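Local coordinates for Adenylate/guanylate cyclase/hydrolase, alpha/beta fold family (Ruegeria pomeroyi, PDB 3MR7), which probably acts as an adenylate cyclase, this chain being the cyclase-like catalytic domain of a longer protein that also has an alpha/beta-hydrolase family region, at residues G99-D104 / C133-V138; T151-Q156 / I165-W170. All coordinates share one frame; numbering follows the deposited sequence.

Contact 1 (99-104 with 133-138) and contact 2 (151-156 with 165-170) lie about 10 Å apart, centre to centre, in one mixed sheet of the cyclase domain. Along the chain they come in series, contact 1 being complete before the hairpin of contact 2 begins. Strand 132-135 links them, pairing in parallel with strand 96-107 and antiparallel with strand 161-170, to which strand 151-158 is added on the far side. V134 N probably bonds W168 O, and D136 OD1, at the start of helix 136-142, probably accepts from W168 NE1. Backbone pairing thus runs without a break from strand 96-107, in the interior at contact 1, out to the surface hairpin.

Contact 1: G99-D104 / C133-V138; sequences GINIGD and CVSDIV
N101 and S135 face each other where strand 133-135 gives way to a helix. With CG anti to the backbone N (chi1 -179°), the N101 amide is placed beside S135, whose OG donates to N101 OD1 at 2.7 Å, tilted modestly from the carbonyl plane. The same OD1 also takes a weak bond from I102 N, while N101 ND2 is turned to A116 O, so both ends of the buried amide are engaged and its rotation is fixed. S135 OG in turn weakly caps the helix by accepting from V138 N at 3.4 Å.

Beside this polar chain, V138 CG2 lies against two isoleucines. It meets I102 CD1 at 3.7 Å and I100 CG2 at 3.9 Å, both isoleucines crossing the valine at about a right angle. I137 lies nearer the surface, its CD1 3.8 Å from I102 O.

Ahead of the helix the backbones are paired in parallel: I100 N donates to C133 O at 3.0 Å, and I100 O accepts from S135 N. Helix 67-84 packs on I100. This is a parallel strand pair whose second strand runs directly into an N-capped helix, within the alpha/beta core of a cyclase-type catalytic domain.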
ATOM      1  N   GLY A  99      -0.054 -11.082   0.452  1.00 46.71           N
ATOM      2  CA  GLY A  99       0.238 -11.420   1.836  1.00 47.16           C
ATOM      3  C   GLY A  99      -0.397 -12.751   2.221  1.00 49.80           C
ATOM      4  O   GLY A  99      -1.442 -13.149   1.727  1.00 51.81           O
ATOM      5  N   ILE A 100       0.256 -13.470   3.106  1.00 54.57           N
ATOM      6  CA  ILE A 100      -0.242 -14.766   3.527  1.00 53.13           C
ATOM      7  C   ILE A 100       0.008 -14.871   5.008  1.00 42.35           C
ATOM      8  O   ILE A 100       1.064 -14.498   5.455  1.00 43.08           O
ATOM      9  CB  ILE A 100       0.519 -15.886   2.835  1.00 56.98           C
ATOM     10  CG1 ILE A 100       0.324 -15.775   1.332  1.00 48.13           C
ATOM     11  CG2 ILE A 100       0.025 -17.225   3.333  1.00 64.67           C
ATOM     12  CD1 ILE A 100       1.031 -16.815   0.572  1.00 47.81           C
ATOM     13  N   ASN A 101      -0.959 -15.356   5.775  1.00 42.62           N
ATOM     14  CA  ASN A 101      -0.769 -15.510   7.212  1.00 40.66           C
ATOM     15  C   ASN A 101      -1.469 -16.773   7.695  1.00 50.05           C
ATOM     16  O   ASN A 101      -2.127 -17.443   6.919  1.00 51.78           O
ATOM     17  CB  ASN A 101      -1.288 -14.277   7.945  1.00 38.13           C
ATOM     18  CG  ASN A 101      -1.101 -14.371   9.445  1.00 48.36           C
ATOM     19  OD1 ASN A 101      -0.100 -14.900   9.922  1.00 51.09           O
ATOM     20  ND2 ASN A 101      -2.067 -13.863  10.199  1.00 49.94           N
ATOM     21  N   ILE A 102      -1.324 -17.099   8.973  1.00 53.68           N
ATOM     22  CA  ILE A 102      -2.044 -18.222   9.555  1.00 45.91           C
ATOM     23  C   ILE A 102      -2.625 -17.897  10.940  1.00 52.35           C
ATOM     24  O   ILE A 102      -2.109 -17.043  11.665  1.00 48.20           O
ATOM     25  CB  ILE A 102      -1.157 -19.457   9.573  1.00 47.53           C
ATOM     26  CG1 ILE A 102      -1.212 -20.135   8.216  1.00 47.11           C
ATOM     27  CG2 ILE A 102      -1.606 -20.442  10.622  1.00 55.46           C
ATOM     28  CD1 ILE A 102      -0.039 -21.037   7.984  1.00 59.41           C
ATOM     29  N   GLY A 103      -3.729 -18.537  11.295  1.00 53.60           N
ATOM     30  CA  GLY A 103      -4.309 -18.312  12.602  1.00 57.46           C
ATOM     31  C   GLY A 103      -5.553 -19.139  12.832  1.00 61.64           C
ATOM     32  O   GLY A 103      -6.052 -19.776  11.909  1.00 61.43           O
ATOM     33  N   ASP A 104      -6.020 -19.164  14.080  1.00 59.20           N
ATOM     34  CA  ASP A 104      -7.385 -19.569  14.382  1.00 55.66           C
ATOM     35  C   ASP A 104      -8.286 -18.393  13.980  1.00 56.82           C
ATOM     36  O   ASP A 104      -8.176 -17.308  14.526  1.00 60.55           O
ATOM     37  CB  ASP A 104      -7.553 -19.858  15.876  1.00 57.72           C
ATOM     38  CG  ASP A 104      -6.850 -21.140  16.327  1.00 69.71           C
ATOM     39  OD1 ASP A 104      -6.465 -21.960  15.472  1.00 77.55           O
ATOM     40  OD2 ASP A 104      -6.688 -21.331  17.552  1.00 68.74           O
ATOM     41  N   CYS A 133       4.603 -11.373   0.808  1.00 52.91           N
ATOM     42  CA  CYS A 133       4.997 -11.246   2.215  1.00 46.90           C
ATOM     43  C   CYS A 133       4.242 -12.253   3.057  1.00 44.39           C
ATOM     44  O   CYS A 133       3.032 -12.376   2.932  1.00 46.40           O
ATOM     45  CB  CYS A 133       4.731  -9.840   2.737  1.00 38.39           C
ATOM     46  SG  CYS A 133       5.991  -8.665   2.291  1.00 50.59           S
ATOM     47  N   VAL A 134       4.952 -12.988   3.896  1.00 37.56           N
ATOM     48  CA  VAL A 134       4.307 -13.994   4.744  1.00 36.90           C
ATOM     49  C   VAL A 134       4.665 -13.741   6.191  1.00 37.68           C
ATOM     50  O   VAL A 134       5.747 -13.240   6.503  1.00 42.93           O
ATOM     51  CB  VAL A 134       4.744 -15.398   4.363  1.00 40.51           C
ATOM     52  CG1 VAL A 134       4.869 -15.474   2.844  1.00 37.90           C
ATOM     53  CG2 VAL A 134       6.089 -15.748   5.032  1.00 35.71           C
ATOM     54  N   SER A 135       3.760 -14.048   7.095  1.00 39.32           N
ATOM     55  CA  SER A 135       4.087 -13.832   8.484  1.00 45.64           C
ATOM     56  C   SER A 135       5.143 -14.869   8.851  1.00 50.50           C
ATOM     57  O   SER A 135       5.386 -15.824   8.095  1.00 42.57           O
ATOM     58  CB  SER A 135       2.861 -14.010   9.357  1.00 37.86           C
ATOM     59  OG  SER A 135       2.483 -15.379   9.362  1.00 45.65           O
ATOM     60  N   ASP A 136       5.748 -14.667  10.017  1.00 47.24           N
ATOM     61  CA  ASP A 136       6.760 -15.545  10.572  1.00 44.85           C
ATOM     62  C   ASP A 136       6.205 -16.932  10.831  1.00 48.04           C
ATOM     63  O   ASP A 136       6.895 -17.917  10.615  1.00 44.90           O
ATOM     64  CB  ASP A 136       7.312 -14.954  11.875  1.00 46.31           C
ATOM     65  CG  ASP A 136       8.489 -15.728  12.400  1.00 50.99           C
ATOM     66  OD1 ASP A 136       9.413 -15.957  11.615  1.00 58.66           O
ATOM     67  OD2 ASP A 136       8.501 -16.112  13.583  1.00 56.11           O
ATOM     68  N   ILE A 137       4.964 -17.017  11.311  1.00 52.19           N
ATOM     69  CA  ILE A 137       4.347 -18.323  11.488  1.00 51.66           C
ATOM     70  C   ILE A 137       4.376 -19.060  10.141  1.00 54.96           C
ATOM     71  O   ILE A 137       4.710 -20.254  10.093  1.00 52.77           O
ATOM     72  CB  ILE A 137       2.887 -18.232  11.892  1.00 51.80           C
ATOM     73  CG1 ILE A 137       2.702 -17.549  13.208  1.00 59.34           C
ATOM     74  CG2 ILE A 137       2.306 -19.572  12.072  1.00 56.94           C
ATOM     75  CD1 ILE A 137       1.235 -17.158  13.359  1.00 50.85           C
ATOM     76  N   VAL A 138       4.007 -18.373   9.050  1.00 43.96           N
ATOM     77  CA  VAL A 138       3.916 -19.059   7.757  1.00 39.10           C
ATOM     78  C   VAL A 138       5.292 -19.521   7.371  1.00 42.32           C
ATOM     79  O   VAL A 138       5.490 -20.633   6.877  1.00 42.20           O
ATOM     80  CB  VAL A 138       3.337 -18.196   6.618  1.00 41.74           C
ATOM     81  CG1 VAL A 138       3.704 -18.776   5.277  1.00 20.38           C
ATOM     82  CG2 VAL A 138       1.823 -18.105   6.723  1.00 46.77           C
TER

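Contact 2: T151-Q156 / I165-W170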
ATOM      1  N   THR A 151      13.473 -13.288   2.912  1.00 36.01           N
ATOM      2  CA  THR A 151      14.305 -12.412   3.674  1.00 44.88           C
ATOM      3  C   THR A 151      13.535 -11.769   4.818  1.00 53.32           C
ATOM      4  O   THR A 151      12.500 -11.159   4.590  1.00 52.16           O
ATOM      5  CB  THR A 151      14.701 -11.283   2.790  1.00 49.31           C
ATOM      6  OG1 THR A 151      15.454 -11.815   1.706  1.00 52.55           O
ATOM      7  CG2 THR A 151      15.515 -10.268   3.573  1.00 43.94           C
ATOM      8  N   ASP A 152      14.061 -11.890   6.032  1.00 49.33           N
ATOM      9  CA  ASP A 152      13.487 -11.258   7.201  1.00 53.03           C
ATOM     10  C   ASP A 152      13.346  -9.763   6.911  1.00 55.46           C
ATOM     11  O   ASP A 152      14.257  -9.131   6.411  1.00 61.03           O
ATOM     12  CB  ASP A 152      14.374 -11.535   8.436  1.00 46.73           C
ATOM     13  CG  ASP A 152      13.789 -11.008   9.742  1.00 58.80           C
ATOM     14  OD1 ASP A 152      13.030 -10.008   9.752  1.00 59.65           O
ATOM     15  OD2 ASP A 152      14.117 -11.599  10.792  1.00 73.02           O
ATOM     16  N   LEU A 153      12.183  -9.211   7.217  1.00 57.65           N
ATOM     17  CA  LEU A 153      11.895  -7.809   6.973  1.00 51.63           C
ATOM     18  C   LEU A 153      11.759  -7.055   8.284  1.00 50.21           C
ATOM     19  O   LEU A 153      11.608  -5.853   8.288  1.00 54.43           O
ATOM     20  CB  LEU A 153      10.569  -7.702   6.242  1.00 50.55           C
ATOM     21  CG  LEU A 153      10.659  -6.883   4.986  1.00 54.89           C
ATOM     22  CD1 LEU A 153      11.856  -7.379   4.213  1.00 46.45           C
ATOM     23  CD2 LEU A 153       9.380  -7.022   4.201  1.00 59.32           C
ATOM     24  N   GLY A 154      11.766  -7.771   9.397  1.00 49.51           N
ATOM     25  CA  GLY A 154      11.581  -7.135  10.676  1.00 48.60           C
ATOM     26  C   GLY A 154      10.138  -7.103  11.139  1.00 57.68           C
ATOM     27  O   GLY A 154       9.283  -7.864  10.662  1.00 56.30           O
ATOM     28  N   LEU A 155       9.875  -6.223  12.098  1.00 48.76           N
ATOM     29  CA  LEU A 155       8.593  -6.187  12.771  1.00 44.41           C
ATOM     30  C   LEU A 155       7.646  -5.196  12.136  1.00 59.29           C
ATOM     31  O   LEU A 155       8.044  -4.178  11.565  1.00 70.69           O
ATOM     32  CB  LEU A 155       8.771  -5.884  14.255  1.00 51.42           C
ATOM     33  CG  LEU A 155       9.725  -6.891  14.912  1.00 63.95           C
ATOM     34  CD1 LEU A 155       9.890  -6.549  16.350  1.00 56.64           C
ATOM     35  CD2 LEU A 155       9.220  -8.311  14.779  1.00 72.65           C
ATOM     36  N   GLN A 156       6.370  -5.516  12.243  1.00 56.07           N
ATOM     37  CA  GLN A 156       5.339  -4.760  11.589  1.00 54.72           C
ATOM     38  C   GLN A 156       4.198  -4.619  12.582  1.00 64.73           C
ATOM     39  O   GLN A 156       3.653  -5.624  13.053  1.00 76.20           O
ATOM     40  CB  GLN A 156       4.884  -5.554  10.389  1.00 52.33           C
ATOM     41  CG  GLN A 156       4.664  -4.758   9.195  1.00 60.45           C
ATOM     42  CD  GLN A 156       5.870  -3.989   8.833  1.00 66.67           C
ATOM     43  OE1 GLN A 156       7.002  -4.447   9.026  1.00 70.46           O
ATOM     44  NE2 GLN A 156       5.652  -2.796   8.312  1.00 62.73           N
ATOM     45  N   ILE A 165       4.215  -8.134  14.104  1.00 57.13           N
ATOM     46  CA  ILE A 165       4.490  -9.421  13.486  1.00 49.17           C
ATOM     47  C   ILE A 165       5.800  -9.349  12.729  1.00 46.01           C
ATOM     48  O   ILE A 165       6.106  -8.332  12.134  1.00 52.83           O
ATOM     49  CB  ILE A 165       3.351  -9.817  12.503  1.00 53.91           C
ATOM     50  CG1 ILE A 165       2.203 -10.454  13.267  1.00 52.98           C
ATOM     51  CG2 ILE A 165       3.817 -10.812  11.488  1.00 43.76           C
ATOM     52  CD1 ILE A 165       1.317  -9.498  13.928  1.00 50.40           C
ATOM     53  N   ARG A 166       6.576 -10.428  12.764  0.59 44.39           N
ATOM     54  CA  ARG A 166       7.809 -10.514  12.003  0.59 44.18           C
ATOM     55  C   ARG A 166       7.439 -10.981  10.597  0.59 44.34           C
ATOM     56  O   ARG A 166       6.776 -11.988  10.424  0.59 41.51           O
ATOM     57  CB  ARG A 166       8.827 -11.442  12.686  0.59 41.29           C
ATOM     58  CG  ARG A 166      10.088 -11.727  11.861  0.59 48.16           C
ATOM     59  CD  ARG A 166      11.351 -12.059  12.724  0.59 60.59           C
ATOM     60  NE  ARG A 166      12.198 -10.882  12.969  0.59 61.88           N
ATOM     61  CZ  ARG A 166      12.272 -10.241  14.130  0.59 70.45           C
ATOM     62  NH1 ARG A 166      11.570 -10.676  15.169  0.59 72.43           N
ATOM     63  NH2 ARG A 166      13.051  -9.174  14.263  0.59 72.70           N
ATOM     64  N   VAL A 167       7.863 -10.215   9.602  1.00 50.27           N
ATOM     65  CA  VAL A 167       7.442 -10.406   8.233  1.00 51.64           C
ATOM     66  C   VAL A 167       8.603 -10.816   7.328  1.00 53.01           C
ATOM     67  O   VAL A 167       9.676 -10.199   7.330  1.00 45.36           O
ATOM     68  CB  VAL A 167       6.772  -9.100   7.726  1.00 41.19           C
ATOM     69  CG1 VAL A 167       6.518  -9.134   6.241  1.00 34.18           C
ATOM     70  CG2 VAL A 167       5.474  -8.852   8.508  1.00 37.55           C
ATOM     71  N   TRP A 168       8.378 -11.874   6.562  1.00 47.94           N
ATOM     72  CA  TRP A 168       9.375 -12.376   5.631  1.00 42.41           C
ATOM     73  C   TRP A 168       8.875 -12.105   4.235  1.00 47.95           C
ATOM     74  O   TRP A 168       7.670 -12.196   3.959  1.00 50.39           O
ATOM     75  CB  TRP A 168       9.538 -13.872   5.815  1.00 41.23           C
ATOM     76  CG  TRP A 168      10.066 -14.220   7.151  1.00 46.35           C
ATOM     77  CD1 TRP A 168       9.372 -14.259   8.325  1.00 48.60           C
ATOM     78  CD2 TRP A 168      11.407 -14.574   7.461  1.00 48.90           C
ATOM     79  NE1 TRP A 168      10.200 -14.615   9.349  1.00 49.48           N
ATOM     80  CE2 TRP A 168      11.458 -14.813   8.850  1.00 52.69           C
ATOM     81  CE3 TRP A 168      12.575 -14.729   6.695  1.00 46.27           C
ATOM     82  CZ2 TRP A 168      12.641 -15.187   9.499  1.00 54.25           C
ATOM     83  CZ3 TRP A 168      13.738 -15.102   7.333  1.00 45.35           C
ATOM     84  CH2 TRP A 168      13.773 -15.320   8.726  1.00 40.48           C
ATOM     85  N   GLN A 169       9.804 -11.790   3.348  1.00 45.15           N
ATOM     86  CA  GLN A 169       9.449 -11.424   1.989  1.00 39.94           C
ATOM     87  C   GLN A 169      10.267 -12.122   0.927  1.00 43.93           C
ATOM     88  O   GLN A 169      11.467 -12.335   1.058  1.00 53.00           O
ATOM     89  CB  GLN A 169       9.584  -9.914   1.788  1.00 40.55           C
ATOM     90  CG  GLN A 169       9.119  -9.431   0.425  1.00 41.17           C
ATOM     91  CD  GLN A 169       9.247  -7.943   0.284  1.00 46.91           C
ATOM     92  OE1 GLN A 169      10.358  -7.419   0.218  1.00 57.90           O
ATOM     93  NE2 GLN A 169       8.115  -7.241   0.253  1.00 34.32           N
ATOM     94  N   TRP A 170       9.596 -12.445  -0.158  1.00 48.12           N
ATOM     95  CA  TRP A 170      10.248 -12.983  -1.314  1.00 48.18           C
ATOM     96  C   TRP A 170       9.965 -12.066  -2.479  1.00 52.59           C
ATOM     97  O   TRP A 170       8.833 -11.620  -2.678  1.00 50.75           O
ATOM     98  CB  TRP A 170       9.682 -14.356  -1.599  1.00 49.46           C
ATOM     99  CG  TRP A 170      10.067 -14.878  -2.923  1.00 60.19           C
ATOM    100  CD1 TRP A 170      11.162 -15.636  -3.231  1.00 63.44           C
ATOM    101  CD2 TRP A 170       9.350 -14.700  -4.135  1.00 61.71           C
ATOM    102  NE1 TRP A 170      11.171 -15.933  -4.567  1.00 58.52           N
ATOM    103  CE2 TRP A 170      10.066 -15.371  -5.145  1.00 58.04           C
ATOM    104  CE3 TRP A 170       8.160 -14.050  -4.464  1.00 54.65           C
ATOM    105  CZ2 TRP A 170       9.639 -15.402  -6.449  1.00 47.68           C
ATOM    106  CZ3 TRP A 170       7.749 -14.073  -5.739  1.00 44.33           C
ATOM    107  CH2 TRP A 170       8.481 -14.744  -6.728  1.00 48.74           C
TER
HETATM  108  O   HOH W   1      14.023 -11.340  -0.968  1.00 53.06           O
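D152 and R166 meet on one face of the hairpin, with the W168 ring beside them. R166 is modelled in two conformers, so its contacts are less certain; in the one described here, NE donates to D152 OD2 at 3.0 Å on the syn side of the carboxylate, and the two flat groups stand 74° apart, so this salt bridge runs through one nitrogen and is not a coplanar two-pronged pair. D152 CG lies anti to the backbone N (chi1 -175°), which lets OD1 turn back to accept from G154 N at 2.6 Å, closing an Asx turn. D152 CB sits over the six-membered ring of W168, 3.9 Å from its centroid, a CH-pi contact. With an alanine here, G154 N would probably lose its side-chain acceptor and R166 NE, in this conformer, its carboxylate partner, leaving the turn free to shift.

The turn coincides with a beta bulge between D152 and L155, where the register slips by one residue. G154 has a positive phi (93°), a conformation poorly suited to a residue with a side chain. Within the bulge, V167 N donates to G154 O at 2.9 Å.

The better-buried part is around V167, where V167 CG2 rests on Q156 CB and L153 CD2 lies 3.8 Å from Q169 CB. The margin is more open to solvent. There L155 CD2 lies over one face of the R166 guanidinium as modelled in this conformer, offset toward its rim, and at the other end a water touches T151 OG1.

Q156 NE2 bonds Q156 OE1 of the second subunit. Strand 165-170 is the inner member of the hairpin: V167 and I165 pack on helix 115-126, W170 reaches helix 67-84, and W168 stacks on H139 of helix 136-142, while strand 132-135 pairs along its other edge.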